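Local coordinates for 3-keto-5-aminohexanoate cleavage protein (Archaeoglobus fulgidus, PDB 3LOT) that probably cleaves beta-keto acids such as 3-keto-5-aminohexanoate, with the help of a zinc ion bound in a TIM barrel, at residues E36-A41 against R73-Q78; G47-H52 against S79-N84; I51-P56 against V65-Y70; V85-G90 against K102-L107. One frame throughout, in Å; residues are numbered along the deposited sequence.

Contact 1: residues E36-A41 against R73-Q78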
loop_
_atom_site.group_PDB
_atom_site.type_symbol
_atom_site.label_atom_id
_atom_site.label_comp_id
_atom_site.label_asym_id
_atom_site.label_seq_id
_atom_site.Cartn_x
_atom_site.Cartn_y
_atom_site.Cartn_z
ATOM N N GLU D 36 -16.360 39.092 4.279
ATOM C CA GLU D 36 -16.394 39.364 2.844
ATOM C C GLU D 36 -15.723 38.249 2.049
ATOM O O GLU D 36 -16.236 37.830 1.011
ATOM C CB GLU D 36 -15.753 40.717 2.513
ATOM C CG GLU D 36 -16.595 41.881 2.890
ATOM C CD GLU D 36 -17.962 41.853 2.156
ATOM O OE1 GLU D 36 -17.930 41.770 0.881
ATOM O OE2 GLU D 36 -19.046 41.923 2.856
ATOM N N GLU D 37 -14.605 37.733 2.554
ATOM C CA GLU D 37 -13.929 36.634 1.884
ATOM C C GLU D 37 -14.719 35.347 1.951
ATOM O O GLU D 37 -14.681 34.603 1.005
ATOM C CB GLU D 37 -12.569 36.391 2.503
ATOM C CG GLU D 37 -11.566 37.398 2.081
ATOM C CD GLU D 37 -11.000 37.067 0.691
ATOM O OE1 GLU D 37 -10.050 36.208 0.589
ATOM O OE2 GLU D 37 -11.526 37.687 -0.270
ATOM N N ALA D 38 -15.448 35.089 3.045
ATOM C CA ALA D 38 -16.289 33.903 3.130
ATOM C C ALA D 38 -17.424 33.974 2.069
ATOM O O ALA D 38 -17.715 32.980 1.405
ATOM C CB ALA D 38 -16.868 33.758 4.521
ATOM N N VAL D 39 -18.065 35.145 1.958
ATOM C CA VAL D 39 -19.215 35.369 1.048
ATOM C C VAL D 39 -18.710 35.266 -0.402
ATOM O O VAL D 39 -19.313 34.590 -1.268
ATOM C CB VAL D 39 -19.951 36.687 1.366
ATOM C CG1 VAL D 39 -21.089 36.926 0.374
ATOM C CG2 VAL D 39 -20.497 36.649 2.807
ATOM N N LYS D 40 -17.564 35.875 -0.675
ATOM C CA LYS D 40 -16.944 35.701 -1.986
ATOM C C LYS D 40 -16.602 34.234 -2.288
ATOM O O LYS D 40 -16.776 33.793 -3.406
ATOM C CB LYS D 40 -15.707 36.578 -2.121
ATOM C CG LYS D 40 -16.101 38.079 -2.198
ATOM C CD LYS D 40 -14.920 39.032 -2.189
ATOM C CE LYS D 40 -15.363 40.426 -1.672
ATOM N NZ LYS D 40 -14.276 41.438 -1.728
ATOM N N ALA D 41 -16.119 33.489 -1.302
ATOM C CA ALA D 41 -15.764 32.094 -1.524
ATOM C C ALA D 41 -16.993 31.228 -1.865
ATOM O O ALA D 41 -16.971 30.393 -2.804
ATOM C CB ALA D 41 -15.022 31.543 -0.285
ATOM N N ARG D 73 -22.752 35.746 12.087
ATOM C CA ARG D 73 -24.019 36.400 11.852
ATOM C C ARG D 73 -23.995 37.199 10.547
ATOM O O ARG D 73 -24.948 37.180 9.770
ATOM C CB ARG D 73 -24.383 37.334 13.016
ATOM C CG ARG D 73 -25.724 38.068 12.812
ATOM C CD ARG D 73 -26.105 38.956 14.022
ATOM N NE ARG D 73 -24.991 39.825 14.418
ATOM C CZ ARG D 73 -24.372 39.812 15.605
ATOM N NH1 ARG D 73 -24.754 39.006 16.591
ATOM N NH2 ARG D 73 -23.370 40.664 15.820
ATOM N N GLU D 74 -22.901 37.907 10.321
ATOM C CA GLU D 74 -22.755 38.726 9.127
ATOM C C GLU D 74 -22.633 37.888 7.870
ATOM O O GLU D 74 -23.162 38.283 6.829
ATOM C CB GLU D 74 -21.548 39.671 9.275
ATOM C CG GLU D 74 -21.750 40.754 10.355
ATOM C CD GLU D 74 -22.673 41.874 9.887
ATOM O OE1 GLU D 74 -22.396 42.458 8.828
ATOM O OE2 GLU D 74 -23.663 42.174 10.566
ATOM N N ILE D 75 -21.930 36.748 7.930
ATOM C CA ILE D 75 -21.894 35.853 6.757
ATOM C C ILE D 75 -23.333 35.378 6.458
ATOM O O ILE D 75 -23.828 35.434 5.292
ATOM C CB ILE D 75 -20.969 34.626 6.942
ATOM C CG1 ILE D 75 -19.499 35.047 7.069
ATOM C CG2 ILE D 75 -21.091 33.679 5.712
ATOM C CD1 ILE D 75 -18.588 33.953 7.654
ATOM N N LYS D 76 -24.029 34.948 7.505
ATOM C CA LYS D 76 -25.411 34.397 7.340
ATOM C C LYS D 76 -26.404 35.416 6.737
ATOM O O LYS D 76 -27.281 35.036 5.980
ATOM C CB LYS D 76 -25.920 33.843 8.681
ATOM C CG LYS D 76 -27.324 33.257 8.697
ATOM C CD LYS D 76 -27.588 32.719 10.089
ATOM C CE LYS D 76 -29.029 32.421 10.366
ATOM N NZ LYS D 76 -29.776 33.679 10.348
ATOM N N LYS D 77 -26.245 36.699 7.066
ATOM C CA LYS D 77 -27.031 37.747 6.422
ATOM C C LYS D 77 -26.894 37.767 4.909
ATOM O O LYS D 77 -27.858 38.052 4.211
ATOM C CB LYS D 77 -26.622 39.129 6.918
ATOM C CG LYS D 77 -27.227 39.491 8.239
ATOM C CD LYS D 77 -26.776 40.895 8.635
ATOM C CE LYS D 77 -26.989 41.109 10.114
ATOM N NZ LYS D 77 -26.519 42.459 10.503
ATOM N N GLN D 78 -25.687 37.522 4.412
ATOM C CA GLN D 78 -25.408 37.608 2.985
ATOM C C GLN D 78 -25.484 36.269 2.244
ATOM O O GLN D 78 -25.671 36.252 1.023
ATOM C CB GLN D 78 -24.019 38.193 2.761
ATOM C CG GLN D 78 -23.871 39.597 3.308
ATOM C CD GLN D 78 -22.559 40.169 2.906
ATOM O OE1 GLN D 78 -22.204 40.110 1.755
ATOM N NE2 GLN D 78 -21.814 40.703 3.858
#

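Contact 2: residues G47-H52 against S79-N84. With ZN (zinc ion), chain P.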
loop_
_atom_site.group_PDB
_atom_site.type_symbol
_atom_site.label_atom_id
_atom_site.label_comp_id
_atom_site.label_asym_id
_atom_site.label_seq_id
_atom_site.Cartn_x
_atom_site.Cartn_y
_atom_site.Cartn_z
ATOM N N GLY D 47 -19.362 25.440 -1.020
ATOM C CA GLY D 47 -20.602 25.145 -0.353
ATOM C C GLY D 47 -20.471 25.265 1.155
ATOM O O GLY D 47 -21.504 25.363 1.856
HETATM N N MSE D 48 -19.222 25.216 1.632
HETATM C CA MSE D 48 -18.878 25.360 3.050
HETATM C C MSE D 48 -17.663 26.287 3.227
HETATM O O MSE D 48 -16.701 26.239 2.452
HETATM C CB MSE D 48 -18.584 23.989 3.678
HETATM C CG MSE D 48 -18.565 23.992 5.228
HETATM SE SE MSE D 48 -18.853 22.249 6.117
HETATM C CE MSE D 48 -17.746 21.034 5.039
ATOM N N VAL D 49 -17.734 27.124 4.259
ATOM C CA VAL D 49 -16.628 27.947 4.670
ATOM C C VAL D 49 -16.203 27.577 6.089
ATOM O O VAL D 49 -17.039 27.303 6.969
ATOM C CB VAL D 49 -16.934 29.460 4.566
ATOM C CG1 VAL D 49 -17.108 29.829 3.146
ATOM C CG2 VAL D 49 -18.116 29.888 5.402
ATOM N N HIS D 50 -14.895 27.587 6.301
ATOM C CA HIS D 50 -14.333 27.281 7.602
ATOM C C HIS D 50 -13.747 28.530 8.251
ATOM O O HIS D 50 -12.908 29.162 7.666
ATOM C CB HIS D 50 -13.299 26.189 7.444
ATOM C CG HIS D 50 -12.651 25.813 8.716
ATOM N ND1 HIS D 50 -13.358 25.322 9.793
ATOM C CD2 HIS D 50 -11.355 25.886 9.108
ATOM C CE1 HIS D 50 -12.519 25.085 10.783
ATOM N NE2 HIS D 50 -11.301 25.392 10.382
ATOM N N ILE D 51 -14.243 28.867 9.446
ATOM C CA ILE D 51 -14.013 30.174 10.082
ATOM C C ILE D 51 -13.181 30.081 11.382
ATOM O O ILE D 51 -13.506 29.283 12.277
ATOM C CB ILE D 51 -15.374 30.901 10.383
ATOM C CG1 ILE D 51 -16.166 31.161 9.072
ATOM C CG2 ILE D 51 -15.170 32.207 11.191
ATOM C CD1 ILE D 51 -15.408 31.876 7.942
ATOM N N HIS D 52 -12.091 30.845 11.425
ATOM C CA HIS D 52 -11.430 31.273 12.661
ATOM C C HIS D 52 -11.652 32.779 12.903
ATOM O O HIS D 52 -11.904 33.539 11.973
ATOM C CB HIS D 52 -9.919 31.104 12.586
ATOM C CG HIS D 52 -9.441 29.684 12.541
ATOM N ND1 HIS D 52 -8.475 29.195 13.407
ATOM C CD2 HIS D 52 -9.759 28.660 11.716
ATOM C CE1 HIS D 52 -8.247 27.927 13.131
ATOM N NE2 HIS D 52 -9.018 27.578 12.119
ATOM N N SER D 79 -25.347 35.147 2.944
ATOM C CA SER D 79 -25.172 33.885 2.235
ATOM C C SER D 79 -25.783 32.711 2.966
ATOM O O SER D 79 -25.842 32.720 4.198
ATOM C CB SER D 79 -23.667 33.652 2.019
ATOM O OG SER D 79 -23.442 32.378 1.441
ATOM N N ASP D 80 -26.240 31.706 2.210
ATOM C CA ASP D 80 -26.712 30.440 2.788
ATOM C C ASP D 80 -25.595 29.392 2.963
ATOM O O ASP D 80 -25.850 28.253 3.327
ATOM C CB ASP D 80 -27.926 29.860 2.024
ATOM C CG ASP D 80 -27.605 29.377 0.630
ATOM O OD1 ASP D 80 -26.527 29.701 0.114
ATOM O OD2 ASP D 80 -28.464 28.666 0.022
ATOM N N VAL D 81 -24.367 29.793 2.686
ATOM C CA VAL D 81 -23.216 28.927 2.885
ATOM C C VAL D 81 -23.230 28.247 4.244
ATOM O O VAL D 81 -23.661 28.845 5.248
ATOM C CB VAL D 81 -21.889 29.726 2.730
ATOM C CG1 VAL D 81 -21.681 30.687 3.906
ATOM C CG2 VAL D 81 -20.697 28.768 2.546
ATOM N N VAL D 82 -22.773 26.989 4.282
ATOM C CA VAL D 82 -22.602 26.289 5.551
ATOM C C VAL D 82 -21.369 26.879 6.283
ATOM O O VAL D 82 -20.271 26.975 5.725
ATOM C CB VAL D 82 -22.491 24.739 5.369
ATOM C CG1 VAL D 82 -22.287 24.029 6.712
ATOM C CG2 VAL D 82 -23.772 24.172 4.673
ATOM N N ILE D 83 -21.594 27.340 7.507
ATOM C CA ILE D 83 -20.563 28.009 8.296
ATOM C C ILE D 83 -20.004 27.023 9.313
ATOM O O ILE D 83 -20.680 26.632 10.305
ATOM C CB ILE D 83 -21.118 29.269 9.015
ATOM C CG1 ILE D 83 -21.737 30.261 7.989
ATOM C CG2 ILE D 83 -19.992 29.859 9.881
ATOM C CD1 ILE D 83 -22.654 31.352 8.580
ATOM N N ASN D 84 -18.817 26.537 9.009
ATOM C CA ASN D 84 -18.084 25.572 9.844
ATOM C C ASN D 84 -17.132 26.360 10.740
ATOM O O ASN D 84 -16.246 27.053 10.227
ATOM C CB ASN D 84 -17.292 24.642 8.898
ATOM C CG ASN D 84 -16.424 23.593 9.632
ATOM O OD1 ASN D 84 -15.801 23.896 10.636
ATOM N ND2 ASN D 84 -16.329 22.369 9.068
HETATM ZN ZN ZN P . -8.935 25.600 10.902
#

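Contact 3: residues I51-P56 against V65-Y70. With ZN (zinc ion), chain P.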
loop_
_atom_site.group_PDB
_atom_site.type_symbol
_atom_site.label_atom_id
_atom_site.label_comp_id
_atom_site.label_asym_id
_atom_site.label_seq_id
_atom_site.Cartn_x
_atom_site.Cartn_y
_atom_site.Cartn_z
ATOM N N ILE D 51 -14.243 28.867 9.446
ATOM C CA ILE D 51 -14.013 30.174 10.082
ATOM C C ILE D 51 -13.181 30.081 11.382
ATOM O O ILE D 51 -13.506 29.283 12.277
ATOM C CB ILE D 51 -15.374 30.901 10.383
ATOM C CG1 ILE D 51 -16.166 31.161 9.072
ATOM C CG2 ILE D 51 -15.170 32.207 11.191
ATOM C CD1 ILE D 51 -15.408 31.876 7.942
ATOM N N HIS D 52 -12.091 30.845 11.425
ATOM C CA HIS D 52 -11.430 31.273 12.661
ATOM C C HIS D 52 -11.652 32.779 12.903
ATOM O O HIS D 52 -11.904 33.539 11.973
ATOM C CB HIS D 52 -9.919 31.104 12.586
ATOM C CG HIS D 52 -9.441 29.684 12.541
ATOM N ND1 HIS D 52 -8.475 29.195 13.407
ATOM C CD2 HIS D 52 -9.759 28.660 11.716
ATOM C CE1 HIS D 52 -8.247 27.927 13.131
ATOM N NE2 HIS D 52 -9.018 27.578 12.119
ATOM N N ALA D 53 -11.495 33.194 14.156
ATOM C CA ALA D 53 -11.466 34.612 14.518
ATOM C C ALA D 53 -10.010 35.080 14.658
ATOM O O ALA D 53 -9.121 34.301 15.018
ATOM C CB ALA D 53 -12.206 34.815 15.833
ATOM N N ARG D 54 -9.805 36.369 14.409
ATOM C CA ARG D 54 -8.559 37.060 14.629
ATOM C C ARG D 54 -8.881 38.429 15.239
ATOM O O ARG D 54 -9.862 39.086 14.868
ATOM C CB ARG D 54 -7.847 37.297 13.317
ATOM C CG ARG D 54 -7.242 36.056 12.734
ATOM C CD ARG D 54 -6.616 36.369 11.441
ATOM N NE ARG D 54 -5.965 35.199 10.856
ATOM C CZ ARG D 54 -4.768 34.716 11.188
ATOM N NH1 ARG D 54 -4.026 35.225 12.164
ATOM N NH2 ARG D 54 -4.329 33.645 10.578
ATOM N N ASP D 55 -8.038 38.846 16.167
ATOM C CA ASP D 55 -8.122 40.187 16.759
ATOM C C ASP D 55 -7.972 41.244 15.654
ATOM O O ASP D 55 -6.984 41.228 14.919
ATOM C CB ASP D 55 -6.995 40.253 17.795
ATOM C CG ASP D 55 -7.038 41.468 18.658
ATOM O OD1 ASP D 55 -7.584 42.510 18.250
ATOM O OD2 ASP D 55 -6.477 41.360 19.762
ATOM N N PRO D 56 -8.952 42.175 15.514
ATOM C CA PRO D 56 -8.921 43.183 14.430
ATOM C C PRO D 56 -7.745 44.154 14.496
ATOM O O PRO D 56 -7.284 44.621 13.453
ATOM C CB PRO D 56 -10.201 43.997 14.641
ATOM C CG PRO D 56 -10.890 43.413 15.811
ATOM C CD PRO D 56 -10.019 42.444 16.499
ATOM N N VAL D 65 -15.670 34.470 21.542
ATOM C CA VAL D 65 -16.907 34.018 20.907
ATOM C C VAL D 65 -17.753 35.187 20.398
ATOM O O VAL D 65 -18.560 35.010 19.491
ATOM C CB VAL D 65 -17.778 33.077 21.815
ATOM C CG1 VAL D 65 -16.998 31.818 22.207
ATOM C CG2 VAL D 65 -18.301 33.820 23.033
ATOM N N GLU D 66 -17.589 36.381 20.962
ATOM C CA GLU D 66 -18.280 37.536 20.395
ATOM C C GLU D 66 -17.783 37.926 19.008
ATOM O O GLU D 66 -18.583 38.415 18.187
ATOM C CB GLU D 66 -18.276 38.728 21.331
ATOM C CG GLU D 66 -19.217 38.529 22.567
ATOM C CD GLU D 66 -20.293 37.405 22.444
ATOM O OE1 GLU D 66 -21.115 37.403 21.481
ATOM O OE2 GLU D 66 -20.326 36.540 23.367
ATOM N N VAL D 67 -16.509 37.655 18.739
ATOM C CA VAL D 67 -15.953 37.895 17.407
ATOM C C VAL D 67 -16.451 36.826 16.439
ATOM O O VAL D 67 -16.933 37.115 15.328
ATOM C CB VAL D 67 -14.386 37.972 17.439
ATOM C CG1 VAL D 67 -13.813 38.205 16.038
ATOM C CG2 VAL D 67 -13.925 39.125 18.417
ATOM N N PHE D 68 -16.368 35.579 16.857
ATOM C CA PHE D 68 -17.133 34.546 16.136
ATOM C C PHE D 68 -18.589 34.899 15.880
ATOM O O PHE D 68 -19.098 34.685 14.772
ATOM C CB PHE D 68 -17.092 33.218 16.865
ATOM C CG PHE D 68 -15.843 32.454 16.623
ATOM C CD1 PHE D 68 -15.668 31.770 15.423
ATOM C CD2 PHE D 68 -14.853 32.400 17.585
ATOM C CE1 PHE D 68 -14.531 31.035 15.176
ATOM C CE2 PHE D 68 -13.713 31.668 17.370
ATOM C CZ PHE D 68 -13.539 30.976 16.149
ATOM N N ARG D 69 -19.271 35.391 16.903
ATOM C CA ARG D 69 -20.710 35.629 16.770
ATOM C C ARG D 69 -20.945 36.675 15.682
ATOM O O ARG D 69 -21.818 36.500 14.812
ATOM C CB ARG D 69 -21.365 36.025 18.079
ATOM C CG ARG D 69 -22.900 36.025 17.957
ATOM C CD ARG D 69 -23.587 36.471 19.192
ATOM N NE ARG D 69 -23.049 35.879 20.411
ATOM C CZ ARG D 69 -23.359 34.676 20.883
ATOM N NH1 ARG D 69 -24.197 33.864 20.227
ATOM N NH2 ARG D 69 -22.817 34.266 22.029
ATOM N N TYR D 70 -20.136 37.729 15.714
ATOM C CA TYR D 70 -20.225 38.776 14.716
ATOM C C TYR D 70 -19.966 38.250 13.310
ATOM O O TYR D 70 -20.769 38.496 12.410
ATOM C CB TYR D 70 -19.279 39.937 15.061
ATOM C CG TYR D 70 -19.248 41.023 14.032
ATOM C CD1 TYR D 70 -20.160 42.094 14.073
ATOM C CD2 TYR D 70 -18.309 40.996 13.022
ATOM C CE1 TYR D 70 -20.114 43.109 13.099
ATOM C CE2 TYR D 70 -18.259 41.956 12.061
ATOM C CZ TYR D 70 -19.161 43.009 12.078
ATOM O OH TYR D 70 -19.055 43.976 11.100
HETATM ZN ZN ZN P . -8.935 25.600 10.902
#

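Contact 4: residues V85-G90 against K102-L107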
loop_
_atom_site.group_PDB
_atom_site.type_symbol
_atom_site.label_atom_id
_atom_site.label_comp_id
_atom_site.label_asym_id
_atom_site.label_seq_id
_atom_site.Cartn_x
_atom_site.Cartn_y
_atom_site.Cartn_z
ATOM N N VAL D 85 -17.281 26.200 12.053
ATOM C CA VAL D 85 -16.481 26.927 13.040
ATOM C C VAL D 85 -15.345 26.052 13.620
ATOM O O VAL D 85 -15.532 24.870 13.876
ATOM C CB VAL D 85 -17.406 27.395 14.172
ATOM C CG1 VAL D 85 -16.658 28.238 15.163
ATOM C CG2 VAL D 85 -18.572 28.152 13.569
ATOM N N THR D 86 -14.175 26.638 13.839
ATOM C CA THR D 86 -13.095 25.903 14.465
ATOM C C THR D 86 -13.306 25.818 15.975
ATOM O O THR D 86 -13.836 26.721 16.619
ATOM C CB THR D 86 -11.757 26.552 14.207
ATOM O OG1 THR D 86 -10.722 25.672 14.653
ATOM C CG2 THR D 86 -11.664 27.896 14.973
ATOM N N THR D 87 -12.935 24.678 16.521
ATOM C CA THR D 87 -12.653 24.542 17.938
ATOM C C THR D 87 -11.181 24.188 18.120
ATOM O O THR D 87 -10.767 23.909 19.239
ATOM C CB THR D 87 -13.515 23.436 18.633
ATOM O OG1 THR D 87 -13.105 22.138 18.194
ATOM C CG2 THR D 87 -14.974 23.616 18.337
ATOM N N GLY D 88 -10.409 24.189 17.027
ATOM C CA GLY D 88 -8.952 23.942 17.070
ATOM C C GLY D 88 -8.152 25.237 17.211
ATOM O O GLY D 88 -7.100 25.269 17.865
ATOM N N GLY D 89 -8.657 26.315 16.595
ATOM C CA GLY D 89 -8.110 27.660 16.749
ATOM C C GLY D 89 -7.775 28.040 18.181
ATOM O O GLY D 89 -8.631 28.016 19.037
ATOM N N GLY D 90 -6.512 28.416 18.429
ATOM C CA GLY D 90 -6.007 28.645 19.801
ATOM C C GLY D 90 -5.120 27.514 20.343
ATOM O O GLY D 90 -4.361 27.698 21.330
ATOM N N LYS D 102 -16.013 26.426 23.534
ATOM C CA LYS D 102 -17.126 27.314 23.990
ATOM C C LYS D 102 -17.943 27.945 22.868
ATOM O O LYS D 102 -19.095 28.336 23.057
ATOM C CB LYS D 102 -16.584 28.435 24.861
ATOM C CG LYS D 102 -16.044 27.940 26.156
ATOM C CD LYS D 102 -15.613 29.077 27.052
ATOM C CE LYS D 102 -15.650 28.663 28.555
ATOM N NZ LYS D 102 -14.543 29.401 29.269
ATOM N N VAL D 103 -17.329 28.063 21.704
ATOM C CA VAL D 103 -18.010 28.555 20.535
ATOM C C VAL D 103 -19.210 27.673 20.184
ATOM O O VAL D 103 -20.176 28.190 19.644
ATOM C CB VAL D 103 -17.020 28.705 19.321
ATOM C CG1 VAL D 103 -16.639 27.354 18.712
ATOM C CG2 VAL D 103 -17.605 29.606 18.280
ATOM N N VAL D 104 -19.178 26.377 20.539
ATOM C CA VAL D 104 -20.235 25.432 20.116
ATOM C C VAL D 104 -21.551 25.674 20.885
ATOM O O VAL D 104 -22.591 25.830 20.254
ATOM C CB VAL D 104 -19.741 23.966 20.063
ATOM C CG1 VAL D 104 -20.868 22.995 19.774
ATOM C CG2 VAL D 104 -18.624 23.822 18.973
ATOM N N PRO D 105 -21.502 25.804 22.213
ATOM C CA PRO D 105 -22.724 26.144 22.931
ATOM C C PRO D 105 -23.170 27.603 22.753
ATOM O O PRO D 105 -24.377 27.892 22.768
ATOM C CB PRO D 105 -22.358 25.854 24.393
ATOM C CG PRO D 105 -20.871 25.843 24.407
ATOM C CD PRO D 105 -20.513 25.223 23.126
ATOM N N ALA D 106 -22.218 28.504 22.555
ATOM C CA ALA D 106 -22.548 29.904 22.269
ATOM C C ALA D 106 -23.267 30.073 20.924
ATOM O O ALA D 106 -24.315 30.744 20.833
ATOM C CB ALA D 106 -21.309 30.772 22.350
ATOM N N LEU D 107 -22.700 29.488 19.869
ATOM C CA LEU D 107 -23.211 29.687 18.507
ATOM C C LEU D 107 -24.090 28.555 17.975
ATOM O O LEU D 107 -24.836 28.770 17.026
ATOM C CB LEU D 107 -22.072 29.966 17.499
ATOM C CG LEU D 107 -21.530 31.406 17.387
ATOM C CD1 LEU D 107 -20.975 31.858 18.662
ATOM C CD2 LEU D 107 -20.502 31.504 16.288
#

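Contact 1: residues E36-A41 against R73-Q78
V39 and A38 on helix 31-43 pack against I75 and Q78 on helix 65-78, two successive helices in the outer layer of the TIM barrel. The short segments run roughly side by side, their axes 9.4 Å apart and crossing at -35°. The apolar contacts lie on the buried side. The methyl CB of A38 meets the far end of I75, its CD1 3.6 Å away, while the other branch of I75, CG2, lies 4.2 Å from V39 CG2. I75 also reaches V81 and I83, so the helix pair rests on the barrel wall beneath it. V39 holds CG1 anti to the backbone N (chi1 177°), and both of its methyls are turned to Q78, whose extended chain crosses V39 at about a right angle and covers it from the outside. There the aliphatic start of Q78, its CB, comes 3.8 Å from V39 CG2, and the amide OE1 sits 3.6 Å from V39 CG1. Charged and polar groups take over toward the surface. On helix 65-78 itself, K77 NZ forms a 2.9 Å salt bridge with E74 OE2, one turn earlier. Between the helices a single hydrogen bond closes the outer edge: Q78 NE2 donates to E36 OE2 over 3.2 Å, almost straight at 172°, the oxygen lying in the amide plane and being met nearly head-on along its C-O bond.

Contact 2: residues G47-H52 against S79-N84
H50 and N84 both hold CG anti to their backbone nitrogens (chi1 179° and 178°), which sends imidazole and amide to the same face of the sheet, where they meet. These are neighbouring parallel strands of the TIM barrel, joined by the crossover through helix 65-78. Their ladder pairs M48 with V82, V49 with I83 and H50 with N84. V49 bonds on both sides of I83, its N donating to V82 O (2.9 Å) and its O accepting from N84 N (2.8 Å); I51 N continues the ladder to N84 O. On the outer face V49 CG1 packs against V81 CG2 at 3.8 Å, and I51 CG1 meets I83 CG2, beneath the helices. On the inner face, beside H50, the selenium of selenomethionine M48 (one of two conformers) lies near V82 CG1. H50 ND1 donates to N84 OD1 over 3.0 Å; the oxygen lies close to the ring plane, whereas the donor stands above the amide plane. With an alanine in place of N84, H50 ND1 would probably keep little more than its weak bond to the backbone O, the ring's rotation being set mainly by the zinc. The other ring nitrogen, H50 NE2, binds zinc at 2.4 Å, and H52 NE2 and E262 are also ligands. As a second-shell residue, N84 helps set the ring's rotation through ND1 and may make NE2 a slightly stronger donor to the metal.

Contact 3: residues I51-P56 against V65-Y70
A53 lays its methyl over one face of the F68 ring: CB stands 4.0 Å from the ring centroid and 18° off the normal, a CH-pi contact shifted toward the rim. The ring's edge is used as well. I51 O lies in the ring plane, 3.5 Å from F68 CE1, so the phenyl group is fitted against the backbone where strand 48-54 loses its regular pairing. F68 reaches it with CG anti to its own carbonyl carbon (chi1 -81°), which swings the ring back toward the strand. Beside it V67 extends CG1 to the same methyl, A53 CB, 3.8 Å away, so that A53 is held between two side chains of the first helical turn. No hydrogen bond spans the contact. A leucine in place of F68 has no flat face to set under A53 CB and would probably leave the backbone at I51 and H52 less closely supported. H52 points the other way, its NE2 binding zinc at 2.3 Å, and R54, also directed away, bonds to G59, T15 and H19. Outward, V67 and Y70 touch P31 at the start of helix 31-43. F68 also packs on V85 of strand 82-85 and on V103 and L107 of helix 103-107, filling the angle between strand and helices.

Contact 4: residues V85-G90 against K102-L107
V85 and V103 meet tip to tip in the close-packed part of this contact, where the end of strand 82-85 faces helix 103-107. V85 was modelled in two conformers; in the one given, its CG1 is 3.5 Å from V103 CG2 and 3.7 Å from V103 CG1. V103 has turned CG1 into the crowded position between its backbone N and carbonyl carbon (chi1 74°), and this second methyl rests 3.6 Å from T86 O, alongside the chain leaving the strand. One residue on, T87 crosses V104 and brings CG2 to within 3.7 Å of V104 CG2. Its chi1 of 70° sorts the two branches: CG2 faces the helix, while OG1 bonds to T113 O of the next strand. Beyond T87 the contact opens out. G88 and G89 are partly exposed and lie away from the helix, and their backbone N atoms are both bonded to T86 OG1, G88 N at 2.8 Å and G89 N at 2.9 Å, an ST turn combined with an ST motif. T86 OG1 also bonds to an unidentified molecule, probably from the crystallisation liquor, consistent with this looser end lining the pocket by the zinc. On the helix side, K102 is exposed and pairs with E99. Flanking the packed part, F68 of helix 65-78 covers V85 and V103, I163 and F164 of helix 154-166 cover V104, and V85 bonds through its backbone to strand 111-115.

How the contacts relate
From the N terminus, contact 1 opens first, on helix 31-43, and its loop runs through strand 48-54 to the end of helix 65-78. Contact 3 closes a short loop within it, from that strand to the start of helix 65-78, before contact 1 closes. Contact 2 crosses contact 1, its segments alternating with those of contact 1, and completes the parallel strand pair that the helices cover; I75 CG2 and V81 CG1, 3.5 Å apart, join the two layers. Contacts 2 and 3 share I51 and H52. Contact 4 follows in series and closes the next loop. It meets contacts 2 and 3 at I51 O and T86 N, a probable hydrogen bond, near the zinc; contact 1 is not touched.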